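Local coordinates for motility-associated killing factor MakB (PDB 6W1W), which is one component of a three-part Vibrio cholerae cytotoxin that resembles alpha-pore-forming toxins and probably acts by forming pores in membranes, at residues A60-F65 with N133-A138; S53-L58 with E140-S145. One frame throughout, in Å; residues are numbered along the deposited sequence.

Interaction 1. Residues A60-F65 with N133-A138; sequences AVMNEF and NQAKNA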
loop_
_atom_site.group_PDB
_atom_site.type_symbol
_atom_site.label_atom_id
_atom_site.label_comp_id
_atom_site.label_asym_id
_atom_site.label_seq_id
_atom_site.Cartn_x
_atom_site.Cartn_y
_atom_site.Cartn_z
ATOM N N ALA A 60 -5.309 9.440 14.383
ATOM C CA ALA A 60 -6.269 10.447 13.937
ATOM C C ALA A 60 -5.760 11.230 12.731
ATOM O O ALA A 60 -6.557 11.649 11.884
ATOM C CB ALA A 60 -6.609 11.404 15.080
ATOM N N VAL A 61 -4.446 11.451 12.645
ATOM C CA VAL A 61 -3.883 12.150 11.495
ATOM C C VAL A 61 -4.182 11.388 10.210
ATOM O O VAL A 61 -4.472 11.986 9.167
ATOM C CB VAL A 61 -2.373 12.367 11.703
ATOM C CG1 VAL A 61 -1.666 12.525 10.375
ATOM C CG2 VAL A 61 -2.132 13.589 12.579
ATOM N N MET A 62 -4.144 10.057 10.268
ATOM C CA MET A 62 -4.385 9.246 9.081
ATOM C C MET A 62 -5.864 9.058 8.773
ATOM O O MET A 62 -6.190 8.608 7.669
ATOM C CB MET A 62 -3.715 7.881 9.235
ATOM C CG MET A 62 -2.234 7.975 9.538
ATOM S SD MET A 62 -1.369 9.045 8.370
ATOM C CE MET A 62 -1.581 8.133 6.841
ATOM N N ASN A 63 -6.757 9.399 9.709
ATOM C CA ASN A 63 -8.190 9.238 9.485
ATOM C C ASN A 63 -8.682 10.018 8.272
ATOM O O ASN A 63 -9.709 9.658 7.686
ATOM C CB ASN A 63 -8.967 9.673 10.729
ATOM C CG ASN A 63 -10.450 9.378 10.625
ATOM O OD1 ASN A 63 -11.225 10.192 10.121
ATOM N ND2 ASN A 63 -10.855 8.207 11.108
ATOM N N GLU A 64 -7.974 11.076 7.881
ATOM C CA GLU A 64 -8.380 11.837 6.705
ATOM C C GLU A 64 -8.157 11.032 5.431
ATOM O O GLU A 64 -9.063 10.899 4.600
ATOM C CB GLU A 64 -7.619 13.161 6.650
ATOM C CG GLU A 64 -7.966 14.027 5.455
ATOM C CD GLU A 64 -6.948 15.127 5.228
ATOM O OE1 GLU A 64 -5.939 15.164 5.966
ATOM O OE2 GLU A 64 -7.157 15.951 4.311
ATOM N N PHE A 65 -6.951 10.482 5.265
ATOM C CA PHE A 65 -6.663 9.660 4.094
ATOM C C PHE A 65 -7.394 8.321 4.155
ATOM O O PHE A 65 -7.835 7.808 3.119
ATOM C CB PHE A 65 -5.148 9.460 3.964
ATOM C CG PHE A 65 -4.714 8.018 3.884
ATOM C CD1 PHE A 65 -4.457 7.288 5.040
ATOM C CD2 PHE A 65 -4.529 7.400 2.656
ATOM C CE1 PHE A 65 -4.051 5.963 4.971
ATOM C CE2 PHE A 65 -4.120 6.076 2.581
ATOM C CZ PHE A 65 -3.881 5.359 3.741
ATOM N N ASN A 133 3.232 13.492 4.214
ATOM C CA ASN A 133 3.814 14.472 5.126
ATOM C C ASN A 133 3.098 14.473 6.470
ATOM O O ASN A 133 3.726 14.706 7.511
ATOM C CB ASN A 133 3.768 15.867 4.500
ATOM C CG ASN A 133 4.628 15.980 3.254
ATOM O OD1 ASN A 133 4.142 16.342 2.180
ATOM N ND2 ASN A 133 5.915 15.682 3.394
ATOM N N GLN A 134 1.790 14.218 6.466
ATOM C CA GLN A 134 1.057 14.084 7.718
ATOM C C GLN A 134 1.555 12.888 8.520
ATOM O O GLN A 134 1.809 12.997 9.725
ATOM C CB GLN A 134 -0.441 13.976 7.429
ATOM C CG GLN A 134 -1.085 15.314 7.131
ATOM C CD GLN A 134 -0.659 16.363 8.137
ATOM O OE1 GLN A 134 0.146 17.248 7.836
ATOM N NE2 GLN A 134 -1.184 16.255 9.352
ATOM N N ALA A 135 1.718 11.736 7.856
ATOM C CA ALA A 135 2.253 10.555 8.528
ATOM C C ALA A 135 3.695 10.778 8.969
ATOM O O ALA A 135 4.100 10.326 10.046
ATOM C CB ALA A 135 2.150 9.340 7.609
ATOM N N LYS A 136 4.485 11.480 8.152
ATOM C CA LYS A 136 5.850 11.810 8.547
ATOM C C LYS A 136 5.880 12.756 9.743
ATOM O O LYS A 136 6.809 12.695 10.557
ATOM C CB LYS A 136 6.603 12.416 7.364
ATOM C CG LYS A 136 7.043 11.387 6.338
ATOM C CD LYS A 136 7.867 10.314 7.019
ATOM C CE LYS A 136 7.910 9.035 6.213
ATOM N NZ LYS A 136 8.461 7.917 7.026
ATOM N N ASN A 137 4.877 13.628 9.872
ATOM C CA ASN A 137 4.840 14.547 11.008
ATOM C C ASN A 137 4.562 13.805 12.311
ATOM O O ASN A 137 5.315 13.937 13.283
ATOM C CB ASN A 137 3.787 15.633 10.778
ATOM C CG ASN A 137 4.369 16.904 10.181
ATOM O OD1 ASN A 137 5.582 17.132 10.228
ATOM N ND2 ASN A 137 3.500 17.751 9.627
ATOM N N ALA A 138 3.477 13.026 12.353
ATOM C CA ALA A 138 3.124 12.325 13.584
ATOM C C ALA A 138 4.179 11.298 13.969
ATOM O O ALA A 138 4.318 10.969 15.153
ATOM C CB ALA A 138 1.760 11.652 13.443
#
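Gln134 meets Val61 through the base of its side chain. Its CB lies 3.5 Å from Val61 CG1, and the two side chains cross at about a right angle. CG1 reaches this place because it stands anti to the backbone N of Val61 (chi1 156°). The same methyl rests 3.6 Å from Gln134 O, so it covers backbone as well as side chain. The Gln134 chain bends at chi2, and its amide NE2 comes within 3.9 Å of Val61 CG1. One residue on, Ala135 takes the sulfur of Met62: SD is 3.6 Å from Ala135 CB, and the terminal CE follows at 4.0 Å. The Met62 chain bends at chi2 and chi3, which brings its end closer to the partner helix. Ala138, a turn after Gln134, adds a looser contact, its CB 4.4 Å from Val61 CG2. No hydrogen bond joins the two segments. This is antiparallel helix packing in an elongated bundle, with local axes 9.4 Å apart. Glu64 adds a salt bridge to Lys130, so a charged pair also spans helices 46-66 and 100-151. Helix 9-35 flanks the contact, where Tyr29 touches both Met62 and Ala135, and helix 251-270 reaches Ala135 through Ser270.

Interaction 2. Residues S53-L58 with E140-S145; sequences SRTEIL and ELLASS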
loop_
_atom_site.group_PDB
_atom_site.type_symbol
_atom_site.label_atom_id
_atom_site.label_comp_id
_atom_site.label_asym_id
_atom_site.label_seq_id
_atom_site.Cartn_x
_atom_site.Cartn_y
_atom_site.Cartn_z
ATOM N N SER A 53 -0.098 9.196 23.959
ATOM C CA SER A 53 -0.871 10.297 23.398
ATOM C C SER A 53 -0.562 10.496 21.923
ATOM O O SER A 53 -1.478 10.631 21.105
ATOM C CB SER A 53 -0.596 11.581 24.178
ATOM O OG SER A 53 -1.056 11.459 25.510
ATOM N N ARG A 54 0.722 10.505 21.557
ATOM C CA ARG A 54 1.083 10.819 20.180
ATOM C C ARG A 54 0.707 9.713 19.203
ATOM O O ARG A 54 0.601 9.981 18.001
ATOM C CB ARG A 54 2.572 11.140 20.095
ATOM C CG ARG A 54 3.007 12.147 21.138
ATOM C CD ARG A 54 4.181 12.994 20.697
ATOM N NE ARG A 54 4.632 13.849 21.790
ATOM C CZ ARG A 54 5.523 14.825 21.663
ATOM N NH1 ARG A 54 6.067 15.084 20.483
ATOM N NH2 ARG A 54 5.870 15.546 22.721
ATOM N N THR A 55 0.500 8.480 19.679
ATOM C CA THR A 55 -0.071 7.453 18.810
ATOM C C THR A 55 -1.563 7.664 18.617
ATOM O O THR A 55 -2.116 7.274 17.581
ATOM C CB THR A 55 0.168 6.048 19.373
ATOM O OG1 THR A 55 -0.327 5.979 20.716
ATOM C CG2 THR A 55 1.640 5.699 19.356
ATOM N N GLU A 56 -2.227 8.270 19.605
ATOM C CA GLU A 56 -3.637 8.593 19.443
ATOM C C GLU A 56 -3.839 9.641 18.357
ATOM O O GLU A 56 -4.869 9.629 17.673
ATOM C CB GLU A 56 -4.227 9.066 20.773
ATOM C CG GLU A 56 -5.606 8.494 21.089
ATOM C CD GLU A 56 -5.581 6.996 21.352
ATOM O OE1 GLU A 56 -5.511 6.216 20.379
ATOM O OE2 GLU A 56 -5.621 6.597 22.536
ATOM N N ILE A 57 -2.871 10.534 18.163
ATOM C CA ILE A 57 -3.012 11.515 17.094
ATOM C C ILE A 57 -2.475 10.970 15.772
ATOM O O ILE A 57 -2.943 11.377 14.705
ATOM C CB ILE A 57 -2.352 12.862 17.457
ATOM C CG1 ILE A 57 -0.835 12.788 17.327
ATOM C CG2 ILE A 57 -2.772 13.317 18.865
ATOM C CD1 ILE A 57 -0.155 14.108 17.583
ATOM N N LEU A 58 -1.512 10.045 15.818
ATOM C CA LEU A 58 -1.087 9.367 14.594
ATOM C C LEU A 58 -2.243 8.600 13.971
ATOM O O LEU A 58 -2.440 8.637 12.750
ATOM C CB LEU A 58 0.075 8.418 14.881
ATOM C CG LEU A 58 0.444 7.472 13.730
ATOM C CD1 LEU A 58 1.094 8.230 12.581
ATOM C CD2 LEU A 58 1.343 6.344 14.206
ATOM N N GLU A 140 7.586 11.727 13.518
ATOM C CA GLU A 140 8.682 12.467 14.141
ATOM C C GLU A 140 8.345 12.879 15.568
ATOM O O GLU A 140 9.246 13.037 16.402
ATOM C CB GLU A 140 9.026 13.697 13.300
ATOM C CG GLU A 140 10.238 14.477 13.794
ATOM C CD GLU A 140 10.488 15.736 12.988
ATOM O OE1 GLU A 140 9.856 15.893 11.922
ATOM O OE2 GLU A 140 11.313 16.569 13.422
ATOM N N LEU A 141 7.059 13.056 15.868
ATOM C CA LEU A 141 6.661 13.342 17.241
ATOM C C LEU A 141 6.897 12.135 18.137
ATOM O O LEU A 141 7.418 12.271 19.250
ATOM C CB LEU A 141 5.195 13.770 17.287
ATOM C CG LEU A 141 4.857 15.116 16.647
ATOM C CD1 LEU A 141 3.365 15.362 16.747
ATOM C CD2 LEU A 141 5.645 16.255 17.294
ATOM N N LEU A 142 6.519 10.947 17.663
ATOM C CA LEU A 142 6.807 9.725 18.407
ATOM C C LEU A 142 8.307 9.483 18.497
ATOM O O LEU A 142 8.831 9.162 19.570
ATOM C CB LEU A 142 6.106 8.541 17.749
ATOM C CG LEU A 142 4.625 8.405 18.093
ATOM C CD1 LEU A 142 3.935 7.457 17.137
ATOM C CD2 LEU A 142 4.475 7.929 19.531
ATOM N N ALA A 143 9.013 9.638 17.373
ATOM C CA ALA A 143 10.461 9.461 17.360
ATOM C C ALA A 143 11.131 10.355 18.393
ATOM O O ALA A 143 11.978 9.901 19.172
ATOM C CB ALA A 143 11.011 9.748 15.964
ATOM N N SER A 144 10.760 11.637 18.412
ATOM C CA SER A 144 11.315 12.554 19.399
ATOM C C SER A 144 10.915 12.151 20.815
ATOM O O SER A 144 11.700 12.311 21.759
ATOM C CB SER A 144 10.861 13.983 19.089
ATOM O OG SER A 144 11.384 14.915 20.024
ATOM N N SER A 145 9.711 11.592 20.976
ATOM C CA SER A 145 9.195 11.298 22.309
ATOM C C SER A 145 9.876 10.074 22.922
ATOM O O SER A 145 10.198 10.078 24.118
ATOM C CB SER A 145 7.680 11.109 22.245
ATOM O OG SER A 145 7.111 11.123 23.540
#
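Arg54 and Leu142 mark the closest backbone approach, their CA atoms 6.1 Å apart. The local helix axes come within 9.5 Å and run antiparallel, at 168° between their N-to-C directions. Arg54 carries much of the contact. Its chain is extended from CG to NE and crosses Leu141 at about a right angle. CD packs 3.6 Å from Leu141 CB, and the guanidinium ends beside Leu141. NH1 lies 3.4 Å from Leu141 O, which sits oblique to the guanidinium plane. The Leu141 CB meets the edge of that plane, while Ser145 lies over one face, its CB offset toward the rim. Glu50, one turn before Arg54, makes a salt bridge to Arg54 NH2 and accepts a hydrogen bond from Ser145 OG. This carboxylate therefore links the two helices and probably helps hold the guanidinium in place. Leu141 splits its methyls: CD2 touches Arg54 NH1, and CD1 meets Ile57 CD1 at 3.8 Å. Leu142 packs beside the base of Arg54. Both its methyls reach Thr55 CG2, with Leu142 CD2 at 3.6 Å, and the same CD2 lies 3.8 Å from Arg54 CB. Thr55 CG2 faces Leu142 because OG1 occupies the position between backbone N and carbonyl carbon (chi1 54°), where it bonds back to Arg52 O. Leu58 completes the apolar row, its CD2 4.1 Å from Leu142 CD1. The inner side of the pair is covered by other helices of the bundle: helix 251-270 brings Ile263 onto Leu142 and Leu266 onto Leu58, and helix 9-35 brings Tyr29 and Cys33 onto Leu58.

Interactions 1 and 2 are consecutive steps along one antiparallel helix pair, helix 46-66 with helix 100-151. Their centres are about 11 Å apart. Because the helices run in opposite directions, interaction 2 comes first along helix 46-66 and interaction 1 first along helix 100-151. The two contacts touch where Ala138 CB packs 3.6 Å from Leu58 CD1, so the two patches of apolar packing adjoin. Both are flanked by helices 9-35 and 251-270, and Tyr29 reaches residues of each. Together they join neighbouring helices of the elongated bundle, consistent with the protein's likeness to alpha-pore-forming toxins.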